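Local atomic coordinates of protocadherin gamma-B3 (Homo sapiens, PDB entry 5K8R), a protein that probably mediates calcium-dependent cell adhesion and may take part in establishing and maintaining specific neuronal connections in the brain. Residues Asp95-Pro100 with Asp129-Val134; Asn99-Ser104 with Ala184-Glu189; Glu109-Glu114 with Arg199-Asp204; Leu277-Arg282 with Ile307-Asp312. All blocks are in the same frame, centred on the assembly; numbering follows the deposited sequence.

Contact 1 (Asp95-Pro100 with Asp129-Val134). With CA (calcium ion), chain D; CA (calcium ion), chain B; CA (calcium ion), chain C.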
loop_
_atom_site.group_PDB
_atom_site.type_symbol
_atom_site.label_atom_id
_atom_site.label_comp_id
_atom_site.label_asym_id
_atom_site.label_seq_id
_atom_site.Cartn_x
_atom_site.Cartn_y
_atom_site.Cartn_z
ATOM N N ASP A 95 -36.274 20.909 32.941
ATOM C CA ASP A 95 -35.484 21.189 31.751
ATOM C C ASP A 95 -36.384 21.578 30.587
ATOM O O ASP A 95 -37.431 20.965 30.361
ATOM C CB ASP A 95 -34.642 19.970 31.368
ATOM C CG ASP A 95 -33.781 20.214 30.141
ATOM O OD1 ASP A 95 -33.131 21.279 30.065
ATOM O OD2 ASP A 95 -33.757 19.342 29.247
ATOM N N ILE A 96 -35.969 22.608 29.851
ATOM C CA ILE A 96 -36.626 23.003 28.613
ATOM C C ILE A 96 -35.641 22.806 27.468
ATOM O O ILE A 96 -34.422 22.796 27.657
ATOM C CB ILE A 96 -37.136 24.459 28.653
ATOM C CG1 ILE A 96 -35.964 25.438 28.760
ATOM C CG2 ILE A 96 -38.103 24.652 29.811
ATOM C CD1 ILE A 96 -36.389 26.894 28.808
ATOM N N ASN A 97 -36.186 22.642 26.262
ATOM C CA ASN A 97 -35.368 22.408 25.073
ATOM C C ASN A 97 -34.958 23.754 24.481
ATOM O O ASN A 97 -35.475 24.209 23.458
ATOM C CB ASN A 97 -36.119 21.553 24.062
ATOM C CG ASN A 97 -35.239 21.104 22.914
ATOM O OD1 ASN A 97 -34.045 20.862 23.092
ATOM N ND2 ASN A 97 -35.821 21.000 21.728
ATOM N N ASP A 98 -34.007 24.403 25.149
ATOM C CA ASP A 98 -33.492 25.692 24.710
ATOM C C ASP A 98 -32.069 25.603 24.171
ATOM O O ASP A 98 -31.410 26.636 24.006
ATOM C CB ASP A 98 -33.565 26.706 25.853
ATOM C CG ASP A 98 -32.800 26.256 27.081
ATOM O OD1 ASP A 98 -32.575 25.037 27.228
ATOM O OD2 ASP A 98 -32.428 27.122 27.899
ATOM N N ASN A 99 -31.581 24.396 23.890
ATOM C CA ASN A 99 -30.248 24.196 23.349
ATOM C C ASN A 99 -30.334 23.254 22.151
ATOM O O ASN A 99 -30.936 22.171 22.257
ATOM C CB ASN A 99 -29.300 23.621 24.406
ATOM C CG ASN A 99 -28.901 24.643 25.448
ATOM O OD1 ASN A 99 -29.228 24.506 26.626
ATOM N ND2 ASN A 99 -28.182 25.675 25.019
ATOM N N PRO A 100 -29.760 23.620 21.012
ATOM C CA PRO A 100 -29.770 22.724 19.859
ATOM C C PRO A 100 -28.648 21.709 19.959
ATOM O O PRO A 100 -27.669 21.924 20.689
ATOM C CB PRO A 100 -29.549 23.680 18.679
ATOM C CG PRO A 100 -28.685 24.752 19.260
ATOM C CD PRO A 100 -29.131 24.915 20.699
ATOM N N ASP A 129 -25.648 17.431 23.096
ATOM C CA ASP A 129 -26.748 18.300 23.486
ATOM C C ASP A 129 -26.707 18.520 24.994
ATOM O O ASP A 129 -26.849 17.561 25.765
ATOM C CB ASP A 129 -28.085 17.690 23.060
ATOM C CG ASP A 129 -29.211 18.704 23.022
ATOM O OD1 ASP A 129 -29.347 19.494 23.980
ATOM O OD2 ASP A 129 -29.966 18.709 22.028
ATOM N N PRO A 130 -26.514 19.759 25.455
ATOM C CA PRO A 130 -26.417 20.001 26.903
ATOM C C PRO A 130 -27.728 19.820 27.649
ATOM O O PRO A 130 -27.721 19.860 28.887
ATOM C CB PRO A 130 -25.926 21.451 26.985
ATOM C CG PRO A 130 -26.383 22.072 25.716
ATOM C CD PRO A 130 -26.327 20.993 24.672
ATOM N N ASP A 131 -28.844 19.625 26.950
ATOM C CA ASP A 131 -30.108 19.350 27.614
ATOM C C ASP A 131 -30.110 17.921 28.158
ATOM O O ASP A 131 -29.140 17.170 28.026
ATOM C CB ASP A 131 -31.272 19.574 26.651
ATOM C CG ASP A 131 -31.387 21.019 26.198
ATOM O OD1 ASP A 131 -31.029 21.921 26.983
ATOM O OD2 ASP A 131 -31.838 21.251 25.056
ATOM N N VAL A 132 -31.222 17.539 28.788
ATOM C CA VAL A 132 -31.384 16.211 29.362
ATOM C C VAL A 132 -32.754 15.668 28.971
ATOM O O VAL A 132 -33.610 16.386 28.455
ATOM C CB VAL A 132 -31.218 16.206 30.896
ATOM C CG1 VAL A 132 -29.771 16.481 31.275
ATOM C CG2 VAL A 132 -32.143 17.230 31.531
ATOM N N GLY A 133 -32.947 14.377 29.230
ATOM C CA GLY A 133 -34.215 13.747 28.902
ATOM C C GLY A 133 -34.425 13.670 27.401
ATOM O O GLY A 133 -33.491 13.429 26.627
ATOM N N VAL A 134 -35.674 13.880 26.981
ATOM C CA VAL A 134 -35.992 13.860 25.558
ATOM C C VAL A 134 -35.441 15.085 24.841
ATOM O O VAL A 134 -35.293 15.065 23.614
ATOM C CB VAL A 134 -37.513 13.749 25.343
ATOM C CG1 VAL A 134 -38.037 12.446 25.923
ATOM C CG2 VAL A 134 -38.228 14.940 25.963
HETATM CA CA CA D . -32.296 23.108 28.731
HETATM CA CA CA B . -31.774 20.031 22.858
HETATM CA CA CA C . -30.915 26.700 29.767
#
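Asp131 meets Asp95-Asn99 through a carboxylate shared between two calcium ions, the hallmark of the linker joining successive cadherin repeats, here the first and second. Residues 95-99 form the DXNDN linker motif and 129-131 the DXD motif of the next repeat. OD1 of Asp131 lies 2.5 Å from the chain D calcium ion, which also takes Asp95 OD1, the Ile96 carbonyl and Asp98 OD1. OD2 of Asp131 turns to the chain B ion, joining Asn97 OD1, the Asn99 carbonyl and both oxygens of Asp129. Asp98 OD2 continues to the third ion, in chain C. Glu9 and Glu63 add ligands at the chain D site, Asp186 and the Asn135 carbonyl at the chain B site.

The shared metal draws Asn97 OD1 to 3.0 Å from Asp131 OD2, with amide and carboxylate planes 76° apart. One shell out, Asp129 OD1 accepts from Asp131 N at 3.0 Å, an Asx turn that fixes the DXD backbone. CB of Asn99 rests on Pro130 CG at 3.6 Å. A glycine in place of Asn99 would lose this CB, and would probably open a gap beside the proline ring and give the linker backbone more freedom to turn.

Asp95 holds its CG opposite the backbone N (chi1 -179°), which sends OD1 to the metal and OD2 to the second repeat. There OD2 has a further partner in Asn135, and Val132 N donates to it from above the carboxylate plane, 3.1 Å away and nearly straight at 170°.

Contact 2 (Asn99-Ser104 with Ala184-Glu189). With CA (calcium ion), chain B.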
loop_
_atom_site.group_PDB
_atom_site.type_symbol
_atom_site.label_atom_id
_atom_site.label_comp_id
_atom_site.label_asym_id
_atom_site.label_seq_id
_atom_site.Cartn_x
_atom_site.Cartn_y
_atom_site.Cartn_z
ATOM N N ASN A 99 -31.581 24.396 23.890
ATOM C CA ASN A 99 -30.248 24.196 23.349
ATOM C C ASN A 99 -30.334 23.254 22.151
ATOM O O ASN A 99 -30.936 22.171 22.257
ATOM C CB ASN A 99 -29.300 23.621 24.406
ATOM C CG ASN A 99 -28.901 24.643 25.448
ATOM O OD1 ASN A 99 -29.228 24.506 26.626
ATOM N ND2 ASN A 99 -28.182 25.675 25.019
ATOM N N PRO A 100 -29.760 23.620 21.012
ATOM C CA PRO A 100 -29.770 22.724 19.859
ATOM C C PRO A 100 -28.648 21.709 19.959
ATOM O O PRO A 100 -27.669 21.924 20.689
ATOM C CB PRO A 100 -29.549 23.680 18.679
ATOM C CG PRO A 100 -28.685 24.752 19.260
ATOM C CD PRO A 100 -29.131 24.915 20.699
ATOM N N PRO A 101 -28.752 20.588 19.250
ATOM C CA PRO A 101 -27.613 19.671 19.161
ATOM C C PRO A 101 -26.464 20.314 18.403
ATOM O O PRO A 101 -26.620 21.329 17.721
ATOM C CB PRO A 101 -28.180 18.465 18.403
ATOM C CG PRO A 101 -29.341 19.016 17.638
ATOM C CD PRO A 101 -29.923 20.094 18.507
ATOM N N THR A 102 -25.286 19.708 18.533
ATOM C CA THR A 102 -24.098 20.256 17.899
ATOM C C THR A 102 -23.140 19.131 17.540
ATOM O O THR A 102 -23.049 18.121 18.244
ATOM C CB THR A 102 -23.395 21.277 18.805
ATOM O OG1 THR A 102 -22.139 21.653 18.226
ATOM C CG2 THR A 102 -23.156 20.695 20.190
ATOM N N PHE A 103 -22.436 19.313 16.428
ATOM C CA PHE A 103 -21.338 18.446 16.032
ATOM C C PHE A 103 -20.009 19.134 16.317
ATOM O O PHE A 103 -19.924 20.361 16.416
ATOM C CB PHE A 103 -21.434 18.076 14.550
ATOM C CG PHE A 103 -22.521 17.085 14.239
ATOM C CD1 PHE A 103 -23.748 17.509 13.760
ATOM C CD2 PHE A 103 -22.311 15.728 14.425
ATOM C CE1 PHE A 103 -24.749 16.598 13.472
ATOM C CE2 PHE A 103 -23.307 14.812 14.139
ATOM C CZ PHE A 103 -24.527 15.247 13.662
ATOM N N SER A 104 -18.959 18.320 16.450
ATOM C CA SER A 104 -17.646 18.862 16.792
ATOM C C SER A 104 -17.109 19.757 15.682
ATOM O O SER A 104 -16.515 20.807 15.955
ATOM C CB SER A 104 -16.668 17.725 17.083
ATOM O OG SER A 104 -17.113 16.940 18.175
ATOM N N ALA A 184 -29.028 16.073 12.800
ATOM C CA ALA A 184 -29.435 15.592 14.114
ATOM C C ALA A 184 -30.563 16.475 14.628
ATOM O O ALA A 184 -30.403 17.697 14.724
ATOM C CB ALA A 184 -28.259 15.594 15.092
ATOM N N VAL A 185 -31.697 15.856 14.954
ATOM C CA VAL A 185 -32.872 16.553 15.468
ATOM C C VAL A 185 -33.201 15.979 16.839
ATOM O O VAL A 185 -33.385 14.765 16.977
ATOM C CB VAL A 185 -34.078 16.414 14.521
ATOM C CG1 VAL A 185 -35.196 17.359 14.942
ATOM C CG2 VAL A 185 -33.664 16.663 13.077
ATOM N N ASP A 186 -33.284 16.848 17.845
ATOM C CA ASP A 186 -33.600 16.394 19.191
ATOM C C ASP A 186 -35.100 16.127 19.323
ATOM O O ASP A 186 -35.888 16.365 18.404
ATOM C CB ASP A 186 -33.112 17.404 20.230
ATOM C CG ASP A 186 -33.638 18.812 19.989
ATOM O OD1 ASP A 186 -34.732 18.969 19.407
ATOM O OD2 ASP A 186 -32.951 19.770 20.398
ATOM N N GLY A 187 -35.501 15.623 20.487
ATOM C CA GLY A 187 -36.891 15.282 20.718
ATOM C C GLY A 187 -37.597 16.232 21.663
ATOM O O GLY A 187 -38.580 15.857 22.310
ATOM N N GLY A 188 -37.108 17.469 21.749
ATOM C CA GLY A 188 -37.693 18.460 22.624
ATOM C C GLY A 188 -38.733 19.318 21.925
ATOM O O GLY A 188 -39.078 19.115 20.763
ATOM N N GLU A 189 -39.236 20.298 22.668
ATOM C CA GLU A 189 -40.242 21.215 22.146
ATOM C C GLU A 189 -39.801 22.668 22.316
ATOM O O GLU A 189 -39.656 23.147 23.440
ATOM C CB GLU A 189 -41.586 20.989 22.839
ATOM C CG GLU A 189 -42.706 21.880 22.327
ATOM C CD GLU A 189 -43.084 21.580 20.889
ATOM O OE1 GLU A 189 -42.841 20.444 20.431
ATOM O OE2 GLU A 189 -43.625 22.482 20.216
HETATM CA CA CA B . -31.774 20.031 22.858
#
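Asn99 faces Asp186 across the chain B calcium ion: its carbonyl oxygen and Asp186 OD2 are both ligands, 3.6 Å from each other. Asp186 binds the metal at 2.7 Å through OD2. Its CG sits between the backbone N and the carbonyl carbon (chi1 55°), which lifts the carboxylate from the end of strand 177-186 toward the linker, while OD1 is hydrogen-bonded by Arg192 N.

After Pro100 the chain lays the Pro101 ring over the same strand. Pro101 CD approaches Asp186 OD2 at 3.6 Å, and CG comes to 3.4 Å from the backbone O of Ala184, putting ring carbons beside two oxygens; CB faces Ala184 CB at 4.4 Å. The backbone of Thr102 is hydrogen-bonded to Gln128. Phe103 then returns to the strand with the far end of its ring, CE1 and CZ each 4.0 Å from the Ala184 methyl. Tyr140 and Cys194, on the two strands flanking 177-186 in the sheet, also touch the ring.

This is how the linker out of the first cadherin repeat is seated on the β-sandwich of the second. Its polar part runs through the metal and the rest is van der Waals packing of proline and phenylalanine carbons, so without calcium the Asn99 carbonyl and the Asp186 carboxylate, two acceptors, would probably have no common partner to draw them together.

Contact 3 (Glu109-Glu114 with Arg199-Asp204). With CA (calcium ion), chain J; CA (calcium ion), chain I.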
loop_
_atom_site.group_PDB
_atom_site.type_symbol
_atom_site.label_atom_id
_atom_site.label_comp_id
_atom_site.label_asym_id
_atom_site.label_seq_id
_atom_site.Cartn_x
_atom_site.Cartn_y
_atom_site.Cartn_z
ATOM N N GLU A 109 -13.811 14.606 7.349
ATOM C CA GLU A 109 -13.284 13.754 6.293
ATOM C C GLU A 109 -13.211 12.311 6.776
ATOM O O GLU A 109 -12.913 12.047 7.945
ATOM C CB GLU A 109 -11.902 14.228 5.842
ATOM C CG GLU A 109 -11.922 15.518 5.041
ATOM C CD GLU A 109 -10.574 15.846 4.433
ATOM O OE1 GLU A 109 -9.577 15.201 4.818
ATOM O OE2 GLU A 109 -10.512 16.745 3.568
ATOM N N LEU A 110 -13.478 11.399 5.879
ATOM C CA LEU A 110 -13.478 10.006 6.181
ATOM C C LEU A 110 -12.838 9.243 5.048
ATOM O O LEU A 110 -13.344 9.254 3.966
ATOM C CB LEU A 110 -14.923 9.579 6.316
ATOM C CG LEU A 110 -15.236 8.136 6.570
ATOM C CD1 LEU A 110 -14.651 7.738 7.895
ATOM C CD2 LEU A 110 -16.720 7.967 6.608
ATOM N N GLU A 111 -11.727 8.582 5.316
ATOM C CA GLU A 111 -11.007 7.810 4.313
ATOM C C GLU A 111 -11.529 6.378 4.302
ATOM O O GLU A 111 -11.499 5.693 5.330
ATOM C CB GLU A 111 -9.502 7.828 4.582
ATOM C CG GLU A 111 -8.863 9.202 4.482
ATOM C CD GLU A 111 -7.486 9.157 3.848
ATOM O OE1 GLU A 111 -7.117 8.095 3.302
ATOM O OE2 GLU A 111 -6.775 10.183 3.890
ATOM N N ILE A 112 -12.006 5.933 3.142
ATOM C CA ILE A 112 -12.529 4.585 2.956
ATOM C C ILE A 112 -11.941 4.022 1.671
ATOM O O ILE A 112 -12.034 4.656 0.614
ATOM C CB ILE A 112 -14.070 4.570 2.893
ATOM C CG1 ILE A 112 -14.670 5.085 4.204
ATOM C CG2 ILE A 112 -14.576 3.171 2.577
ATOM C CD1 ILE A 112 -16.180 5.196 4.183
ATOM N N SER A 113 -11.337 2.840 1.759
ATOM C CA SER A 113 -10.763 2.216 0.577
ATOM C C SER A 113 -11.861 1.661 -0.322
ATOM O O SER A 113 -12.932 1.259 0.141
ATOM C CB SER A 113 -9.799 1.097 0.969
ATOM O OG SER A 113 -10.499 -0.101 1.256
ATOM N N GLU A 114 -11.581 1.640 -1.626
ATOM C CA GLU A 114 -12.536 1.115 -2.593
ATOM C C GLU A 114 -12.721 -0.393 -2.483
ATOM O O GLU A 114 -13.630 -0.935 -3.119
ATOM C CB GLU A 114 -12.097 1.484 -4.011
ATOM C CG GLU A 114 -10.636 1.195 -4.289
ATOM C CD GLU A 114 -10.188 1.697 -5.645
ATOM O OE1 GLU A 114 -11.046 1.859 -6.539
ATOM O OE2 GLU A 114 -8.974 1.933 -5.816
ATOM N N ARG A 199 -17.176 14.425 4.067
ATOM C CA ARG A 199 -16.481 14.246 2.796
ATOM C C ARG A 199 -15.771 12.897 2.837
ATOM O O ARG A 199 -14.679 12.772 3.398
ATOM C CB ARG A 199 -15.506 15.388 2.530
ATOM C CG ARG A 199 -14.653 15.182 1.283
ATOM C CD ARG A 199 -13.935 16.454 0.847
ATOM N NE ARG A 199 -13.109 17.028 1.906
ATOM C CZ ARG A 199 -13.431 18.118 2.596
ATOM N NH1 ARG A 199 -14.564 18.757 2.337
ATOM N NH2 ARG A 199 -12.620 18.570 3.542
ATOM N N VAL A 200 -16.403 11.886 2.252
ATOM C CA VAL A 200 -15.799 10.567 2.122
ATOM C C VAL A 200 -14.803 10.603 0.972
ATOM O O VAL A 200 -15.181 10.815 -0.185
ATOM C CB VAL A 200 -16.866 9.488 1.891
ATOM C CG1 VAL A 200 -16.209 8.134 1.663
ATOM C CG2 VAL A 200 -17.829 9.433 3.067
ATOM N N ILE A 201 -13.527 10.404 1.288
ATOM C CA ILE A 201 -12.469 10.337 0.288
ATOM C C ILE A 201 -12.137 8.868 0.057
ATOM O O ILE A 201 -11.804 8.140 1.001
ATOM C CB ILE A 201 -11.230 11.136 0.725
ATOM C CG1 ILE A 201 -10.190 11.176 -0.398
ATOM C CG2 ILE A 201 -10.646 10.567 2.009
ATOM C CD1 ILE A 201 -9.088 12.189 -0.173
ATOM N N VAL A 202 -12.242 8.430 -1.194
ATOM C CA VAL A 202 -12.067 7.023 -1.539
ATOM C C VAL A 202 -10.574 6.730 -1.644
ATOM O O VAL A 202 -9.895 7.229 -2.544
ATOM C CB VAL A 202 -12.794 6.670 -2.842
ATOM C CG1 VAL A 202 -12.730 5.172 -3.097
ATOM C CG2 VAL A 202 -14.237 7.148 -2.789
ATOM N N ALA A 203 -10.061 5.916 -0.724
ATOM C CA ALA A 203 -8.662 5.519 -0.777
ATOM C C ALA A 203 -8.433 4.534 -1.918
ATOM O O ALA A 203 -9.242 3.632 -2.154
ATOM C CB ALA A 203 -8.232 4.897 0.551
ATOM N N ASP A 204 -7.319 4.709 -2.624
ATOM C CA ASP A 204 -7.033 3.908 -3.805
ATOM C C ASP A 204 -6.603 2.497 -3.427
ATOM O O ASP A 204 -5.885 2.288 -2.445
ATOM C CB ASP A 204 -5.936 4.564 -4.645
ATOM C CG ASP A 204 -5.659 3.810 -5.935
ATOM O OD1 ASP A 204 -6.627 3.476 -6.652
ATOM O OD2 ASP A 204 -4.475 3.545 -6.227
HETATM CA CA CA J . -7.871 1.611 -7.946
HETATM CA CA CA I . -11.445 0.605 -8.718
HETATM O O HOH W 1 -13.618 -0.559 -8.323
#
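Glu109-Ser113 runs parallel to Arg199-Ala203, the short strand axes 32° apart and 4.2 Å from each other at closest, with five backbone hydrogen bonds that start at Leu110 N to Arg199 O and end at Glu114 N to Ala203 O. On the face that carries Glu109 and Arg199, the two side chains lie next to each other in a salt bridge. Arg199 bends at chi3 (56°) to present its NE side: NE and NH2 both donate to Glu109 OE2, at 3.1 and 2.8 Å. The oxygen lies in the guanidinium plane and is met on its anti side, while the two flat groups stand almost perpendicular (89°). A leucine in place of Arg199 would take away both donors, and the Glu109 carboxylate would probably be set free to turn, its charge without its mate. Further along this face, Glu111 CG packs on Ile201 CG2 at 3.3 Å, and Ala203 touches His296 of the second subunit.

Within the Greek-key β-sandwich of the second cadherin repeat, strand 107-113 is an edge strand joined in parallel to the last strand, 193-203. The other face turns into the core, where Leu110 CD2 meets Val200 CG2 at 4.0 Å and Ile112 CD1 meets Val200 CG1 at 3.9 Å, near Phe148.

Both strands end at the calcium site between the second and third repeats. Glu114 bridges two ions, OE1 on that of chain I, which also holds a water, and OE2 on that of chain J. Arg172 is a further polar partner of Glu114 and Asp204, and Asp204 OD2 accepts from Glu241 N. Asp204 OD1, 2.6 Å from the chain J ion, lies 2.9 Å from Glu114 OE2.

Contact 4 (Leu277-Arg282 with Ile307-Asp312). With CA (calcium ion), chain F; CA (calcium ion), chain G; CA (calcium ion), chain E.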
loop_
_atom_site.group_PDB
_atom_site.type_symbol
_atom_site.label_atom_id
_atom_site.label_comp_id
_atom_site.label_asym_id
_atom_site.label_seq_id
_atom_site.Cartn_x
_atom_site.Cartn_y
_atom_site.Cartn_z
ATOM N N LEU A 277 23.599 -4.436 -35.063
ATOM C CA LEU A 277 22.717 -5.348 -35.773
ATOM C C LEU A 277 23.413 -5.877 -37.020
ATOM O O LEU A 277 24.113 -5.139 -37.719
ATOM C CB LEU A 277 21.410 -4.653 -36.162
ATOM C CG LEU A 277 20.441 -4.219 -35.057
ATOM C CD1 LEU A 277 20.387 -5.260 -33.948
ATOM C CD2 LEU A 277 20.812 -2.856 -34.496
ATOM N N ASP A 278 23.222 -7.166 -37.294
ATOM C CA ASP A 278 23.821 -7.807 -38.462
ATOM C C ASP A 278 22.760 -8.671 -39.126
ATOM O O ASP A 278 22.371 -9.708 -38.579
ATOM C CB ASP A 278 25.046 -8.635 -38.074
ATOM C CG ASP A 278 25.825 -9.124 -39.281
ATOM O OD1 ASP A 278 25.670 -8.534 -40.370
ATOM O OD2 ASP A 278 26.598 -10.094 -39.136
ATOM N N PHE A 279 22.292 -8.239 -40.301
ATOM C CA PHE A 279 21.291 -9.008 -41.033
ATOM C C PHE A 279 21.804 -10.395 -41.392
ATOM O O PHE A 279 21.024 -11.354 -41.434
ATOM C CB PHE A 279 20.873 -8.251 -42.296
ATOM C CG PHE A 279 19.857 -8.976 -43.136
ATOM C CD1 PHE A 279 18.504 -8.853 -42.869
ATOM C CD2 PHE A 279 20.256 -9.772 -44.198
ATOM C CE1 PHE A 279 17.568 -9.516 -43.641
ATOM C CE2 PHE A 279 19.324 -10.438 -44.973
ATOM C CZ PHE A 279 17.978 -10.309 -44.694
ATOM N N GLU A 280 23.108 -10.526 -41.646
ATOM C CA GLU A 280 23.677 -11.822 -41.995
ATOM C C GLU A 280 23.636 -12.806 -40.835
ATOM O O GLU A 280 23.696 -14.018 -41.066
ATOM C CB GLU A 280 25.118 -11.655 -42.484
ATOM C CG GLU A 280 25.241 -11.288 -43.956
ATOM C CD GLU A 280 24.635 -9.938 -44.279
ATOM O OE1 GLU A 280 24.855 -8.985 -43.503
ATOM O OE2 GLU A 280 23.935 -9.833 -45.308
ATOM N N GLU A 281 23.535 -12.319 -39.599
ATOM C CA GLU A 281 23.482 -13.199 -38.439
ATOM C C GLU A 281 22.046 -13.509 -38.025
ATOM O O GLU A 281 21.701 -14.673 -37.801
ATOM C CB GLU A 281 24.251 -12.576 -37.270
ATOM C CG GLU A 281 24.355 -13.474 -36.046
ATOM C CD GLU A 281 25.161 -14.734 -36.309
ATOM O OE1 GLU A 281 26.073 -14.694 -37.161
ATOM O OE2 GLU A 281 24.879 -15.766 -35.664
ATOM N N ARG A 282 21.202 -12.484 -37.924
ATOM C CA ARG A 282 19.814 -12.675 -37.523
ATOM C C ARG A 282 18.992 -11.518 -38.070
ATOM O O ARG A 282 19.394 -10.359 -37.942
ATOM C CB ARG A 282 19.690 -12.763 -35.997
ATOM C CG ARG A 282 18.315 -13.169 -35.496
ATOM C CD ARG A 282 18.355 -13.489 -34.010
ATOM N NE ARG A 282 17.020 -13.654 -33.442
ATOM C CZ ARG A 282 16.780 -13.886 -32.155
ATOM N NH1 ARG A 282 17.787 -13.984 -31.297
ATOM N NH2 ARG A 282 15.532 -14.022 -31.726
ATOM N N ILE A 307 14.939 -6.818 -39.175
ATOM C CA ILE A 307 16.149 -6.201 -39.705
ATOM C C ILE A 307 16.145 -6.354 -41.219
ATOM O O ILE A 307 15.921 -7.453 -41.739
ATOM C CB ILE A 307 17.413 -6.823 -39.089
ATOM C CG1 ILE A 307 17.409 -6.634 -37.571
ATOM C CG2 ILE A 307 18.662 -6.207 -39.699
ATOM C CD1 ILE A 307 18.671 -7.114 -36.895
ATOM N N SER A 308 16.387 -5.251 -41.922
ATOM C CA SER A 308 16.435 -5.237 -43.375
ATOM C C SER A 308 17.879 -5.300 -43.859
ATOM O O SER A 308 18.802 -4.828 -43.188
ATOM C CB SER A 308 15.748 -3.988 -43.931
ATOM O OG SER A 308 16.275 -2.812 -43.344
ATOM N N ASP A 309 18.063 -5.885 -45.039
ATOM C CA ASP A 309 19.397 -6.142 -45.563
ATOM C C ASP A 309 20.019 -4.875 -46.139
ATOM O O ASP A 309 19.351 -4.084 -46.812
ATOM C CB ASP A 309 19.340 -7.230 -46.636
ATOM C CG ASP A 309 20.708 -7.572 -47.195
ATOM O OD1 ASP A 309 21.696 -7.529 -46.432
ATOM O OD2 ASP A 309 20.793 -7.886 -48.400
ATOM N N GLU A 310 21.307 -4.690 -45.866
ATOM C CA GLU A 310 22.101 -3.613 -46.434
ATOM C C GLU A 310 23.302 -4.205 -47.160
ATOM O O GLU A 310 23.798 -5.276 -46.800
ATOM C CB GLU A 310 22.575 -2.631 -45.354
ATOM C CG GLU A 310 21.496 -1.680 -44.860
ATOM C CD GLU A 310 21.243 -0.539 -45.826
ATOM O OE1 GLU A 310 22.221 0.121 -46.238
ATOM O OE2 GLU A 310 20.069 -0.305 -46.177
ATOM N N ASN A 311 23.766 -3.499 -48.189
ATOM C CA ASN A 311 24.878 -3.975 -49.012
ATOM C C ASN A 311 26.203 -3.576 -48.360
ATOM O O ASN A 311 26.917 -2.676 -48.807
ATOM C CB ASN A 311 24.759 -3.435 -50.431
ATOM C CG ASN A 311 25.722 -4.102 -51.392
ATOM O OD1 ASN A 311 26.170 -5.224 -51.159
ATOM N ND2 ASN A 311 26.043 -3.414 -52.480
ATOM N N ASP A 312 26.528 -4.281 -47.275
ATOM C CA ASP A 312 27.740 -4.022 -46.509
ATOM C C ASP A 312 28.737 -5.175 -46.587
ATOM O O ASP A 312 29.603 -5.301 -45.715
ATOM C CB ASP A 312 27.392 -3.719 -45.050
ATOM C CG ASP A 312 26.793 -4.913 -44.330
ATOM O OD1 ASP A 312 26.150 -5.755 -44.992
ATOM O OD2 ASP A 312 26.964 -5.004 -43.096
HETATM CA CA CA F . 24.000 -7.347 -45.521
HETATM CA CA CA G . 25.889 -7.085 -42.406
HETATM CA CA CA E . 27.086 -7.487 -51.469
HETATM O O HOH W 2 26.621 -6.249 -40.139
#
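The calcium site at the end of the third cadherin repeat joins an Asp-Phe-Glu segment, in the place of the classical DRE motif, to the DXNDN linker of residues 309-313. Glu280 OE1 is shared by two ions, 2.7 Å from that of chain F and 2.4 Å from that of chain G, and OE2 adds a second bond to the chain F ion. Asp312, by contrast, gives each ion one oxygen, OD1 to that of chain F and OD2 to that of chain G. Asp309 OD1 and the Glu310 carbonyl join the first ion, and Asp278 OD1 and a water the second; Glu223 contributes to both.

Behind the metals, Phe279 carries the packing. With CG anti to the backbone N (chi1 179°), the ring presents one face to Asp309, whose CB makes a CH-pi contact 3.7 Å from the ring centroid and 14° off its normal. Ile307 O approaches the ring edge, 3.1 Å from CD1. Asp309 OD2 has its polar partner in Ser346, on the next repeat. Asp278 O accepts from both Glu281 N and Arg282 N, folding the segment into a turn. Ile307 CD1 touches Leu277 CB at 3.8 Å and Arg282 O at 3.5 Å.

In the fold
From the N terminus, the chain leaves the first repeat through residues 95-104, where contacts 1 and 2 begin on a common stretch, sharing Asn99 and Pro100. Contact 1 closes first, at 129-134 in the second repeat; contact 2 closes later, at 184-189, and both touch the chain B calcium ion. Contact 3 opens at 109-114, before either has closed, and closes after both at 199-204, so it crosses them; strands 177-186 and 193-203 are neighbours in one sheet. Contact 4 follows in series as a shorter loop within the third repeat, at its junction with the fourth, its centre about 91 Å from that of contact 1.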